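Local coordinates for fucolectin-related protein (Streptococcus pneumoniae, PDB 2WMF) that probably hydrolyses fucosylated host carbohydrate antigens of the blood-group type, as a family 98 glycoside hydrolase from a pneumococcal pathogen, at residues Leu78-Val83 against Lys95-Trp100; Cys89-Thr94 against Arg125-Pro130; Val427-Tyr432 against Lys471-Asn476; Asn476-Leu481 against Met576-Ile581. All coordinates share one frame; numbering follows the deposited sequence.

Contact 1: Leu78-Val83 against Lys95-Trp100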
loop_
_atom_site.group_PDB
_atom_site.type_symbol
_atom_site.label_atom_id
_atom_site.label_comp_id
_atom_site.label_asym_id
_atom_site.label_seq_id
_atom_site.Cartn_x
_atom_site.Cartn_y
_atom_site.Cartn_z
ATOM N N LEU A 78 -15.780 6.825 -4.283
ATOM C CA LEU A 78 -17.185 6.749 -3.960
ATOM C C LEU A 78 -17.661 5.341 -4.206
ATOM O O LEU A 78 -17.768 4.920 -5.322
ATOM C CB LEU A 78 -18.001 7.741 -4.799
ATOM C CG LEU A 78 -17.751 9.232 -4.484
ATOM C CD1 LEU A 78 -18.384 10.094 -5.626
ATOM C CD2 LEU A 78 -18.331 9.661 -3.131
ATOM N N HIS A 79 -17.936 4.618 -3.117
ATOM C CA HIS A 79 -18.360 3.230 -3.148
ATOM C C HIS A 79 -19.850 3.173 -2.755
ATOM O O HIS A 79 -20.212 3.600 -1.668
ATOM C CB HIS A 79 -17.537 2.375 -2.149
ATOM C CG HIS A 79 -17.660 0.893 -2.381
ATOM N ND1 HIS A 79 -18.849 0.271 -2.718
ATOM C CD2 HIS A 79 -16.726 -0.087 -2.329
ATOM C CE1 HIS A 79 -18.621 -1.028 -2.881
ATOM N NE2 HIS A 79 -17.338 -1.266 -2.667
ATOM N N PRO A 80 -20.703 2.662 -3.650
ATOM C CA PRO A 80 -22.133 2.736 -3.364
ATOM C C PRO A 80 -22.551 1.895 -2.158
ATOM O O PRO A 80 -23.552 2.218 -1.519
ATOM C CB PRO A 80 -22.787 2.244 -4.670
ATOM C CG PRO A 80 -21.728 1.372 -5.328
ATOM C CD PRO A 80 -20.418 2.021 -4.954
ATOM N N ALA A 81 -21.783 0.847 -1.851
ATOM C CA ALA A 81 -21.925 0.136 -0.561
ATOM C C ALA A 81 -23.388 -0.232 -0.262
ATOM O O ALA A 81 -23.971 -0.985 -1.021
ATOM C CB ALA A 81 -21.297 0.958 0.579
ATOM N N LYS A 82 -24.000 0.359 0.773
ATOM C CA LYS A 82 -25.347 -0.101 1.228
ATOM C C LYS A 82 -26.476 0.280 0.264
ATOM O O LYS A 82 -27.580 -0.234 0.377
ATOM C CB LYS A 82 -25.678 0.426 2.615
ATOM C CG LYS A 82 -24.752 -0.044 3.722
ATOM C CD LYS A 82 -25.118 0.617 5.015
ATOM C CE LYS A 82 -26.436 0.052 5.585
ATOM N NZ LYS A 82 -26.803 0.804 6.839
ATOM N N VAL A 83 -26.189 1.159 -0.680
ATOM C CA VAL A 83 -27.142 1.514 -1.737
ATOM C C VAL A 83 -27.373 0.326 -2.671
ATOM O O VAL A 83 -28.444 0.209 -3.264
ATOM C CB VAL A 83 -26.640 2.766 -2.524
ATOM C CG1 VAL A 83 -27.475 3.014 -3.797
ATOM C CG2 VAL A 83 -26.658 3.978 -1.607
ATOM N N LYS A 95 -32.080 1.724 -10.661
ATOM C CA LYS A 95 -32.429 3.166 -10.608
ATOM C C LYS A 95 -31.794 3.882 -9.387
ATOM O O LYS A 95 -31.259 4.982 -9.511
ATOM C CB LYS A 95 -33.950 3.284 -10.599
ATOM C CG LYS A 95 -34.519 4.695 -10.452
ATOM C CD LYS A 95 -36.002 4.605 -10.016
ATOM C CE LYS A 95 -36.748 5.932 -10.211
ATOM N NZ LYS A 95 -37.159 6.073 -11.668
ATOM N N GLU A 96 -31.819 3.236 -8.231
ATOM C CA GLU A 96 -31.292 3.808 -7.003
ATOM C C GLU A 96 -29.764 3.943 -7.070
ATOM O O GLU A 96 -29.204 4.914 -6.590
ATOM C CB GLU A 96 -31.684 2.957 -5.796
ATOM C CG GLU A 96 -33.178 2.958 -5.451
ATOM C CD GLU A 96 -34.050 2.142 -6.450
ATOM O OE1 GLU A 96 -33.577 1.135 -7.045
ATOM O OE2 GLU A 96 -35.231 2.538 -6.658
ATOM N N LEU A 97 -29.090 2.954 -7.663
ATOM C CA LEU A 97 -27.628 3.046 -7.835
ATOM C C LEU A 97 -27.225 4.262 -8.678
ATOM O O LEU A 97 -26.358 5.047 -8.307
ATOM C CB LEU A 97 -27.060 1.759 -8.457
ATOM C CG LEU A 97 -25.538 1.693 -8.540
ATOM C CD1 LEU A 97 -24.948 1.709 -7.104
ATOM C CD2 LEU A 97 -25.064 0.473 -9.350
ATOM N N ARG A 98 -27.862 4.408 -9.838
ATOM C CA ARG A 98 -27.528 5.501 -10.741
ATOM C C ARG A 98 -27.846 6.864 -10.052
ATOM O O ARG A 98 -27.052 7.816 -10.105
ATOM C CB ARG A 98 -28.300 5.336 -12.053
ATOM C CG ARG A 98 -27.932 4.128 -12.895
ATOM C CD ARG A 98 -28.552 4.219 -14.278
ATOM N NE ARG A 98 -28.461 2.995 -15.058
ATOM C CZ ARG A 98 -28.834 2.904 -16.333
ATOM N NH1 ARG A 98 -29.307 3.966 -16.970
ATOM N NH2 ARG A 98 -28.720 1.765 -16.996
ATOM N N GLU A 99 -28.985 6.915 -9.365
ATOM C CA GLU A 99 -29.405 8.111 -8.641
ATOM C C GLU A 99 -28.345 8.527 -7.616
ATOM O O GLU A 99 -28.021 9.720 -7.488
ATOM C CB GLU A 99 -30.773 7.883 -7.966
ATOM C CG GLU A 99 -31.874 8.384 -8.841
ATOM C CD GLU A 99 -33.270 7.883 -8.505
ATOM O OE1 GLU A 99 -33.495 7.335 -7.389
ATOM O OE2 GLU A 99 -34.152 8.045 -9.407
ATOM N N TRP A 100 -27.811 7.536 -6.896
ATOM C CA TRP A 100 -26.781 7.790 -5.903
ATOM C C TRP A 100 -25.500 8.305 -6.557
ATOM O O TRP A 100 -24.930 9.283 -6.083
ATOM C CB TRP A 100 -26.481 6.526 -5.085
ATOM C CG TRP A 100 -25.526 6.782 -3.941
ATOM C CD1 TRP A 100 -25.840 7.250 -2.709
ATOM C CD2 TRP A 100 -24.098 6.571 -3.942
ATOM N NE1 TRP A 100 -24.700 7.357 -1.934
ATOM C CE2 TRP A 100 -23.621 6.935 -2.661
ATOM C CE3 TRP A 100 -23.181 6.119 -4.900
ATOM C CZ2 TRP A 100 -22.268 6.857 -2.312
ATOM C CZ3 TRP A 100 -21.845 6.030 -4.545
ATOM C CH2 TRP A 100 -21.400 6.393 -3.271
#
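With CG trans to its own backbone N (chi1 -174°), Trp100 holds its indole out from helix 95-111 over Pro80, while Val83, whose CG1 is likewise trans to N (chi1 170°), turns CG2 onto the same ring system. The two residues divide one face of the indole between them. Pro80 CA stands 3.8 Å from the centroid of the six-membered ring of Trp100, and Val83 CG2 lies 3.8 Å from the centroid of the five-membered ring, each 23° off the normal, so both are CH-pi contacts. At the far end of the indole, Trp100 CH2 approaches His79 O at 3.4 Å and Leu78 CB at 4.0 Å. Leu97, one turn earlier on the helix, sends CD1 against Pro80 CB at 3.3 Å, tighter than usual for two carbons. No hydrogen bond crosses the contact; the polar edge of the indole is satisfied from outside it, Trp100 NE1 bonding to Gly52 O. The example illustrates how a beta-alpha-beta unit is packed: the end of barrel strand 74-79 and the turn after it meet the first turns of helix 95-111, Leu78 also touches Met104 farther along that helix, and both Leu78 and Pro80 reach strand 115-121, next in the barrel.

Contact 2: Cys89-Thr94 against Arg125-Pro130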
loop_
_atom_site.group_PDB
_atom_site.type_symbol
_atom_site.label_atom_id
_atom_site.label_comp_id
_atom_site.label_asym_id
_atom_site.label_seq_id
_atom_site.Cartn_x
_atom_site.Cartn_y
_atom_site.Cartn_z
ATOM N N CYS A 89 -22.526 -3.530 -1.318
ATOM C CA CYS A 89 -21.247 -3.421 -2.028
ATOM C C CYS A 89 -21.163 -4.098 -3.371
ATOM O O CYS A 89 -20.112 -3.984 -4.032
ATOM C CB CYS A 89 -20.037 -3.838 -1.173
ATOM S SG CYS A 89 -19.763 -2.823 0.307
ATOM N N ILE A 90 -22.226 -4.782 -3.802
ATOM C CA ILE A 90 -22.241 -5.463 -5.106
ATOM C C ILE A 90 -23.100 -4.640 -6.072
ATOM O O ILE A 90 -24.320 -4.640 -5.949
ATOM C CB ILE A 90 -22.717 -6.946 -5.012
ATOM C CG1 ILE A 90 -21.879 -7.685 -3.956
ATOM C CG2 ILE A 90 -22.618 -7.641 -6.374
ATOM C CD1 ILE A 90 -22.059 -9.219 -3.903
ATOM N N PRO A 91 -22.442 -3.894 -6.990
ATOM C CA PRO A 91 -23.089 -2.797 -7.733
ATOM C C PRO A 91 -23.908 -3.208 -8.963
ATOM O O PRO A 91 -23.623 -2.819 -10.124
ATOM C CB PRO A 91 -21.886 -1.900 -8.097
ATOM C CG PRO A 91 -20.810 -2.841 -8.375
ATOM C CD PRO A 91 -20.988 -3.919 -7.271
ATOM N N ARG A 92 -24.951 -3.991 -8.707
ATOM C CA ARG A 92 -25.926 -4.299 -9.728
ATOM C C ARG A 92 -26.640 -3.012 -10.162
ATOM O O ARG A 92 -27.096 -2.225 -9.343
ATOM C CB ARG A 92 -26.947 -5.287 -9.184
ATOM C CG ARG A 92 -27.985 -5.764 -10.205
ATOM C CD ARG A 92 -29.002 -6.772 -9.630
ATOM N NE ARG A 92 -29.812 -6.183 -8.566
ATOM C CZ ARG A 92 -31.035 -5.661 -8.721
ATOM N NH1 ARG A 92 -31.627 -5.654 -9.919
ATOM N NH2 ARG A 92 -31.680 -5.147 -7.668
ATOM N N ASP A 93 -26.710 -2.815 -11.467
ATOM C CA ASP A 93 -27.383 -1.649 -12.055
ATOM C C ASP A 93 -28.863 -1.559 -11.615
ATOM O O ASP A 93 -29.664 -2.460 -11.866
ATOM C CB ASP A 93 -27.228 -1.700 -13.562
ATOM C CG ASP A 93 -27.715 -0.439 -14.253
ATOM O OD1 ASP A 93 -27.957 0.587 -13.588
ATOM O OD2 ASP A 93 -27.821 -0.504 -15.475
ATOM N N THR A 94 -29.197 -0.474 -10.926
ATOM C CA THR A 94 -30.561 -0.148 -10.531
ATOM C C THR A 94 -30.802 1.350 -10.668
ATOM O O THR A 94 -29.854 2.166 -10.740
ATOM C CB THR A 94 -30.857 -0.512 -9.077
ATOM O OG1 THR A 94 -30.082 0.331 -8.220
ATOM C CG2 THR A 94 -30.585 -2.011 -8.824
ATOM N N ARG A 125 -22.134 -9.068 -12.803
ATOM C CA ARG A 125 -22.131 -9.097 -14.260
ATOM C C ARG A 125 -22.990 -7.951 -14.837
ATOM O O ARG A 125 -22.730 -7.509 -15.954
ATOM C CB ARG A 125 -22.706 -10.431 -14.747
ATOM C CG ARG A 125 -21.864 -11.670 -14.372
ATOM C CD ARG A 125 -22.662 -12.936 -14.531
ATOM N NE ARG A 125 -21.982 -14.145 -14.094
ATOM C CZ ARG A 125 -21.830 -14.495 -12.818
ATOM N NH1 ARG A 125 -22.316 -13.724 -11.846
ATOM N NH2 ARG A 125 -21.203 -15.627 -12.501
ATOM N N ASN A 126 -23.994 -7.511 -14.085
ATOM C CA ASN A 126 -24.959 -6.505 -14.611
ATOM C C ASN A 126 -24.713 -5.145 -13.972
ATOM O O ASN A 126 -25.517 -4.627 -13.174
ATOM C CB ASN A 126 -26.400 -7.015 -14.402
ATOM C CG ASN A 126 -26.683 -8.273 -15.207
ATOM O OD1 ASN A 126 -27.152 -9.275 -14.669
ATOM N ND2 ASN A 126 -26.362 -8.240 -16.501
ATOM N N THR A 127 -23.557 -4.573 -14.343
ATOM C CA THR A 127 -23.084 -3.281 -13.840
ATOM C C THR A 127 -23.536 -2.189 -14.803
ATOM O O THR A 127 -24.093 -2.504 -15.875
ATOM C CB THR A 127 -21.560 -3.309 -13.686
ATOM O OG1 THR A 127 -20.948 -3.851 -14.877
ATOM C CG2 THR A 127 -21.199 -4.184 -12.442
ATOM N N VAL A 128 -23.293 -0.931 -14.450
ATOM C CA VAL A 128 -23.811 0.197 -15.247
ATOM C C VAL A 128 -23.288 0.130 -16.669
ATOM O O VAL A 128 -22.139 -0.300 -16.925
ATOM C CB VAL A 128 -23.531 1.598 -14.592
ATOM C CG1 VAL A 128 -24.343 1.754 -13.304
ATOM C CG2 VAL A 128 -22.052 1.810 -14.350
ATOM N N PRO A 129 -24.143 0.505 -17.639
ATOM C CA PRO A 129 -23.685 0.437 -19.029
ATOM C C PRO A 129 -22.495 1.330 -19.354
ATOM O O PRO A 129 -22.410 2.422 -18.828
ATOM C CB PRO A 129 -24.920 0.929 -19.810
ATOM C CG PRO A 129 -26.088 0.682 -18.915
ATOM C CD PRO A 129 -25.554 0.939 -17.538
ATOM N N PRO A 130 -21.592 0.872 -20.215
ATOM C CA PRO A 130 -20.520 1.789 -20.642
ATOM C C PRO A 130 -21.017 3.122 -21.225
ATOM O O PRO A 130 -20.400 4.166 -21.014
ATOM C CB PRO A 130 -19.759 0.976 -21.705
ATOM C CG PRO A 130 -20.017 -0.452 -21.356
ATOM C CD PRO A 130 -21.408 -0.482 -20.774
HETATM O O HOH W 1 -22.291 -0.804 -11.738
HETATM O O HOH W 2 -27.262 -2.693 -17.216
#
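Two neighbouring beta-alpha loops of the eight-stranded barrel meet here, one leading from strand 74-79 to helix 95-111 and the other from strand 115-121 to helix 130-139. A single direct hydrogen bond joins them: Asp93 N donates to Asn126 O at 2.8 Å, straight at 178°. The same carbonyl takes a CA-H...O contact from Arg92, with Arg92 CA 3.5 Å from Asn126 O. Just before this, Pro91 sits at the centre of an inverse gamma turn, and Thr127 CG2 lies 3.6 Å from Pro91 O. A water extends the link, donating to Pro91 O and accepting from Val128 N, at 2.9 Å from each. Asp93 CG is trans to the backbone N (chi1 -172°), which lays the carboxylate across Val128 and Pro129 at about a right angle: OD1 of Asp93 lies 3.8 Å from Val128 CG1, and OD2 of Asp93 lies 3.4 Å from Pro129 CD. The charge itself is paired outside the contact, in a salt bridge from Asp93 OD1 to Arg98, while a second water donates to Asp93 OD2. Thr94 and Pro129 occupy the N-cap positions of their helices, at a junction between consecutive loops of a (beta/alpha)8, or TIM, barrel.

Contact 3: Val427-Tyr432 against Lys471-Asn476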
loop_
_atom_site.group_PDB
_atom_site.type_symbol
_atom_site.label_atom_id
_atom_site.label_comp_id
_atom_site.label_asym_id
_atom_site.label_seq_id
_atom_site.Cartn_x
_atom_site.Cartn_y
_atom_site.Cartn_z
ATOM N N VAL A 427 17.813 1.381 -2.261
ATOM C CA VAL A 427 17.041 2.021 -3.333
ATOM C C VAL A 427 17.815 3.270 -3.726
ATOM O O VAL A 427 17.738 4.264 -3.043
ATOM C CB VAL A 427 15.625 2.369 -2.852
ATOM C CG1 VAL A 427 14.818 3.038 -3.956
ATOM C CG2 VAL A 427 14.901 1.110 -2.344
ATOM N N GLY A 428 18.598 3.191 -4.800
ATOM C CA GLY A 428 19.435 4.319 -5.187
ATOM C C GLY A 428 20.375 4.710 -4.065
ATOM O O GLY A 428 21.095 3.857 -3.561
ATOM N N ASN A 429 20.326 5.975 -3.635
ATOM C CA ASN A 429 21.201 6.468 -2.560
ATOM C C ASN A 429 20.561 6.405 -1.192
ATOM O O ASN A 429 20.990 7.103 -0.291
ATOM C CB ASN A 429 21.688 7.910 -2.841
ATOM C CG ASN A 429 20.558 8.928 -2.941
ATOM O OD1 ASN A 429 19.505 8.655 -3.479
ATOM N ND2 ASN A 429 20.811 10.129 -2.470
ATOM N N SER A 430 19.567 5.531 -1.033
ATOM C CA SER A 430 18.884 5.385 0.247
ATOM C C SER A 430 18.764 3.921 0.720
ATOM O O SER A 430 18.783 2.987 -0.099
ATOM C CB SER A 430 17.477 5.944 0.181
ATOM O OG SER A 430 17.452 7.297 -0.196
ATOM N N TRP A 431 18.618 3.768 2.037
ATOM C CA TRP A 431 18.205 2.535 2.655
ATOM C C TRP A 431 16.770 2.692 3.136
ATOM O O TRP A 431 16.437 3.674 3.808
ATOM C CB TRP A 431 19.073 2.216 3.893
ATOM C CG TRP A 431 20.444 1.663 3.609
ATOM C CD1 TRP A 431 21.678 2.284 3.862
ATOM C CD2 TRP A 431 20.736 0.359 3.151
ATOM N NE1 TRP A 431 22.712 1.424 3.540
ATOM C CE2 TRP A 431 22.176 0.218 3.136
ATOM C CE3 TRP A 431 19.946 -0.728 2.786
ATOM C CZ2 TRP A 431 22.796 -0.955 2.771
ATOM C CZ3 TRP A 431 20.590 -1.911 2.434
ATOM C CH2 TRP A 431 21.997 -2.001 2.402
ATOM N N TYR A 432 15.944 1.690 2.827
ATOM C CA TYR A 432 14.557 1.571 3.299
ATOM C C TYR A 432 14.521 0.347 4.255
ATOM O O TYR A 432 14.916 -0.760 3.874
ATOM C CB TYR A 432 13.570 1.392 2.130
ATOM C CG TYR A 432 13.312 2.709 1.454
ATOM C CD1 TYR A 432 12.221 3.476 1.837
ATOM C CD2 TYR A 432 14.227 3.264 0.556
ATOM C CE1 TYR A 432 12.014 4.752 1.342
ATOM C CE2 TYR A 432 14.034 4.572 0.025
ATOM C CZ TYR A 432 12.939 5.318 0.413
ATOM O OH TYR A 432 12.756 6.600 -0.083
ATOM N N LYS A 471 18.673 8.518 3.757
ATOM C CA LYS A 471 19.155 9.028 2.479
ATOM C C LYS A 471 20.576 9.594 2.613
ATOM O O LYS A 471 20.848 10.427 3.502
ATOM C CB LYS A 471 18.222 10.128 1.961
ATOM C CG LYS A 471 18.637 10.672 0.595
ATOM C CD LYS A 471 17.655 11.703 0.007
ATOM C CE LYS A 471 16.834 11.079 -1.101
ATOM N NZ LYS A 471 15.831 12.086 -1.698
ATOM N N GLU A 472 21.459 9.149 1.720
ATOM C CA GLU A 472 22.826 9.664 1.671
ATOM C C GLU A 472 22.916 10.768 0.631
ATOM O O GLU A 472 22.886 10.508 -0.574
ATOM C CB GLU A 472 23.803 8.548 1.342
ATOM C CG GLU A 472 23.742 7.370 2.325
ATOM C CD GLU A 472 24.933 6.419 2.140
ATOM O OE1 GLU A 472 26.048 6.841 2.501
ATOM O OE2 GLU A 472 24.775 5.271 1.646
ATOM N N ASN A 473 23.008 12.013 1.105
ATOM C CA ASN A 473 23.349 13.140 0.250
ATOM C C ASN A 473 24.861 13.204 0.202
ATOM O O ASN A 473 25.539 12.462 0.920
ATOM C CB ASN A 473 22.733 14.424 0.775
ATOM C CG ASN A 473 21.208 14.393 0.707
ATOM O OD1 ASN A 473 20.506 14.623 1.730
ATOM N ND2 ASN A 473 20.681 14.149 -0.491
ATOM N N PRO A 474 25.406 14.046 -0.687
ATOM C CA PRO A 474 26.857 14.126 -0.718
ATOM C C PRO A 474 27.556 14.388 0.618
ATOM O O PRO A 474 28.537 13.728 0.938
ATOM C CB PRO A 474 27.123 15.248 -1.745
ATOM C CG PRO A 474 25.996 15.092 -2.738
ATOM C CD PRO A 474 24.789 14.825 -1.797
ATOM N N ASN A 475 27.010 15.309 1.403
ATOM C CA ASN A 475 27.676 15.749 2.626
ATOM C C ASN A 475 26.806 15.777 3.869
ATOM O O ASN A 475 27.198 16.356 4.870
ATOM C CB ASN A 475 28.382 17.080 2.392
ATOM C CG ASN A 475 29.591 16.921 1.512
ATOM O OD1 ASN A 475 30.749 16.659 1.995
ATOM N ND2 ASN A 475 29.364 17.025 0.245
ATOM N N ASN A 476 25.659 15.079 3.809
ATOM C CA ASN A 476 24.854 14.854 4.986
ATOM C C ASN A 476 24.051 13.593 4.793
ATOM O O ASN A 476 23.924 13.083 3.684
ATOM C CB ASN A 476 23.950 16.055 5.255
ATOM C CG ASN A 476 22.907 16.241 4.169
ATOM O OD1 ASN A 476 21.955 15.459 4.085
ATOM N ND2 ASN A 476 23.083 17.259 3.310
#
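A beta-hairpin turn at the edge of an antiparallel sheet meets the end of the neighbouring strand, with Asn429 and Glu472 supplying the bonds between them. Residues 427-430 form a type II' turn with Gly428 at its second position; its ends are tied by two backbone bonds, from Ser430 N to Val427 O and from Val427 N to Ser430 O. Asn429 then uses both its main chain and its amide. Glu472 N donates to Asn429 O at 2.9 Å in a nearly straight bond (169°), and Asn429 ND2 returns a bond to Glu472 O at 2.8 Å. That second donor stands 45° out of the carbonyl plane. It reaches there because CG of Asn429 is tucked between the backbone N and the carbonyl carbon (chi1 61°), which turns the amide toward Glu472 O. Thus both main-chain polar groups of Glu472 are engaged by one residue. The charged ends find their partners beyond the contact: Glu472 OE2 forms a salt bridge with Arg426 and accepts from Tyr451 N, Glu472 OE1 bonds to Thr452, and Lys471 NZ bonds to Asn323. Ser430 and Lys471 form an antiparallel non-hydrogen-bonded pair, their CA atoms 4.3 Å apart. Over this pair the aliphatic part of the lysine lies against the serine hydroxyl, with Ser430 OG 3.6 Å from Lys471 CB.

Contact 4: Asn476-Leu481 against Met576-Ile581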
loop_
_atom_site.group_PDB
_atom_site.type_symbol
_atom_site.label_atom_id
_atom_site.label_comp_id
_atom_site.label_asym_id
_atom_site.label_seq_id
_atom_site.Cartn_x
_atom_site.Cartn_y
_atom_site.Cartn_z
ATOM N N ASN A 476 25.659 15.079 3.809
ATOM C CA ASN A 476 24.854 14.854 4.986
ATOM C C ASN A 476 24.051 13.593 4.793
ATOM O O ASN A 476 23.924 13.083 3.684
ATOM C CB ASN A 476 23.950 16.055 5.255
ATOM C CG ASN A 476 22.907 16.241 4.169
ATOM O OD1 ASN A 476 21.955 15.459 4.085
ATOM N ND2 ASN A 476 23.083 17.259 3.310
ATOM N N LEU A 477 23.544 13.096 5.909
ATOM C CA LEU A 477 22.564 12.016 5.944
ATOM C C LEU A 477 21.215 12.570 6.402
ATOM O O LEU A 477 21.163 13.332 7.395
ATOM C CB LEU A 477 23.034 10.943 6.918
ATOM C CG LEU A 477 24.337 10.207 6.648
ATOM C CD1 LEU A 477 24.562 9.246 7.834
ATOM C CD2 LEU A 477 24.384 9.547 5.286
ATOM N N HIS A 478 20.128 12.179 5.719
ATOM C CA HIS A 478 18.811 12.505 6.236
ATOM C C HIS A 478 18.163 11.248 6.699
ATOM O O HIS A 478 18.122 10.277 5.943
ATOM C CB HIS A 478 17.894 13.215 5.251
ATOM C CG HIS A 478 16.572 13.535 5.871
ATOM N ND1 HIS A 478 16.332 14.690 6.590
ATOM C CD2 HIS A 478 15.481 12.749 6.058
ATOM C CE1 HIS A 478 15.108 14.641 7.106
ATOM N NE2 HIS A 478 14.563 13.478 6.786
ATOM N N ILE A 479 17.668 11.255 7.939
ATOM C CA ILE A 479 17.130 10.034 8.542
ATOM C C ILE A 479 15.682 10.298 8.974
ATOM O O ILE A 479 15.402 11.282 9.681
ATOM C CB ILE A 479 18.003 9.562 9.751
ATOM C CG1 ILE A 479 19.447 9.185 9.254
ATOM C CG2 ILE A 479 17.358 8.356 10.453
ATOM C CD1 ILE A 479 20.526 9.613 10.115
ATOM N N LEU A 480 14.790 9.422 8.538
ATOM C CA LEU A 480 13.397 9.405 8.944
ATOM C C LEU A 480 13.137 8.111 9.755
ATOM O O LEU A 480 13.509 7.013 9.316
ATOM C CB LEU A 480 12.471 9.430 7.701
ATOM C CG LEU A 480 10.978 9.242 7.890
ATOM C CD1 LEU A 480 10.428 10.406 8.732
ATOM C CD2 LEU A 480 10.257 9.168 6.558
ATOM N N LEU A 481 12.582 8.289 10.964
ATOM C CA LEU A 481 12.127 7.181 11.817
ATOM C C LEU A 481 10.643 7.347 12.037
ATOM O O LEU A 481 10.142 8.473 12.282
ATOM C CB LEU A 481 12.836 7.192 13.175
ATOM C CG LEU A 481 14.366 7.259 13.248
ATOM C CD1 LEU A 481 14.861 7.384 14.757
ATOM C CD2 LEU A 481 15.021 6.102 12.465
ATOM N N MET A 576 6.758 10.001 14.565
ATOM C CA MET A 576 7.786 10.398 13.609
ATOM C C MET A 576 8.934 11.167 14.307
ATOM O O MET A 576 8.682 12.040 15.156
ATOM C CB MET A 576 7.155 11.299 12.536
ATOM C CG MET A 576 8.098 11.559 11.354
ATOM S SD MET A 576 7.319 12.634 10.111
ATOM C CE MET A 576 7.703 12.122 8.422
ATOM N N VAL A 577 10.172 10.875 13.875
ATOM C CA VAL A 577 11.359 11.663 14.239
ATOM C C VAL A 577 12.175 11.793 12.951
ATOM O O VAL A 577 12.345 10.818 12.212
ATOM C CB VAL A 577 12.197 11.007 15.404
ATOM C CG1 VAL A 577 13.470 11.806 15.736
ATOM C CG2 VAL A 577 11.328 10.848 16.622
ATOM N N GLU A 578 12.657 13.005 12.665
ATOM C CA GLU A 578 13.483 13.270 11.477
ATOM C C GLU A 578 14.780 13.950 11.916
ATOM O O GLU A 578 14.760 14.769 12.820
ATOM C CB GLU A 578 12.764 14.237 10.527
ATOM C CG GLU A 578 11.486 13.730 9.942
ATOM C CD GLU A 578 10.905 14.621 8.863
ATOM O OE1 GLU A 578 10.114 15.549 9.228
ATOM O OE2 GLU A 578 11.232 14.373 7.660
ATOM N N MET A 579 15.887 13.611 11.261
ATOM C CA MET A 579 17.207 14.192 11.586
ATOM C C MET A 579 17.990 14.465 10.337
ATOM O O MET A 579 17.849 13.743 9.378
ATOM C CB MET A 579 18.078 13.171 12.302
ATOM C CG MET A 579 17.590 12.701 13.557
ATOM S SD MET A 579 18.670 11.338 14.055
ATOM C CE MET A 579 17.291 10.455 14.766
ATOM N N SER A 580 18.827 15.494 10.386
ATOM C CA SER A 580 19.856 15.761 9.360
ATOM C C SER A 580 21.181 15.777 10.122
ATOM O O SER A 580 21.311 16.455 11.151
ATOM C CB SER A 580 19.597 17.115 8.698
ATOM O OG SER A 580 20.569 17.425 7.723
ATOM N N ILE A 581 22.149 14.997 9.649
ATOM C CA ILE A 581 23.444 14.822 10.319
ATOM C C ILE A 581 24.580 15.122 9.296
ATOM O O ILE A 581 24.578 14.442 8.253
ATOM C CB ILE A 581 23.574 13.376 10.847
ATOM C CG1 ILE A 581 22.369 13.011 11.763
ATOM C CG2 ILE A 581 24.906 13.138 11.588
ATOM C CD1 ILE A 581 22.438 11.583 12.375
#
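Strands 477-481 and 576-580 run antiparallel, 173° between their directions and 4.8 Å apart at closest approach, and six backbone hydrogen bonds, two of them made by Ile581, join the segments. These neighbours in a six-stranded antiparallel sheet, one layer of a beta-sandwich, pair Leu477 with Ile581, Ile479 with Met579 and Leu481 with Val577 through two bonds each. The pairing runs to the C-terminal residue itself, as Leu477 N donates to Ile581 O at 2.9 Å. On the face carrying Ile479, Leu481, Val577 and Met579, turned to strands 529-536 and 566-573 of the other sheet, the contacts are apolar: Ile479 CD1 meets Ile581 CD1 at 3.6 Å, and Leu481 CD1 meets Met579 CE at 3.9 Å. The face of His478, Leu480, Glu578 and Ser580 is more mixed. Leu480, with CG trans to the backbone N (chi1 172°), lies side by side with Glu578, its CD1 3.7 Å from Glu578 CG, and crosses the bent end of Met576. The planes of the His478 ring and the Glu578 carboxylate are 83° apart, with Glu578 OE2 at the ring edge, 3.6 Å from His478 NE2. Met579 O instead lies over one face of that ring, 3.3 Å from His478 ND1, at an angle too poor for a hydrogen bond.

In the fold
Followed from the N terminus, the chain illustrates how closures of very different length build two separate parts of a fold. Contact 1 closes a short loop between a barrel strand and its helix; contact 2 opens inside that loop and closes after the next strand, so the two cross, and they also meet through the backbone, where Ala81 O and Cys89 N probably hydrogen-bond. Some 300 residues later, in the C-terminal part of the chain, contact 3 closes a 38-residue excursion, and contact 4 follows in series, spanning 94 residues to bring the C terminus into the same sheet. They share Asn476, and strands 467-472 and 477-482, one from each, lie side by side. The barrel pair and the sheet pair lie on opposite sides of the chain's centre.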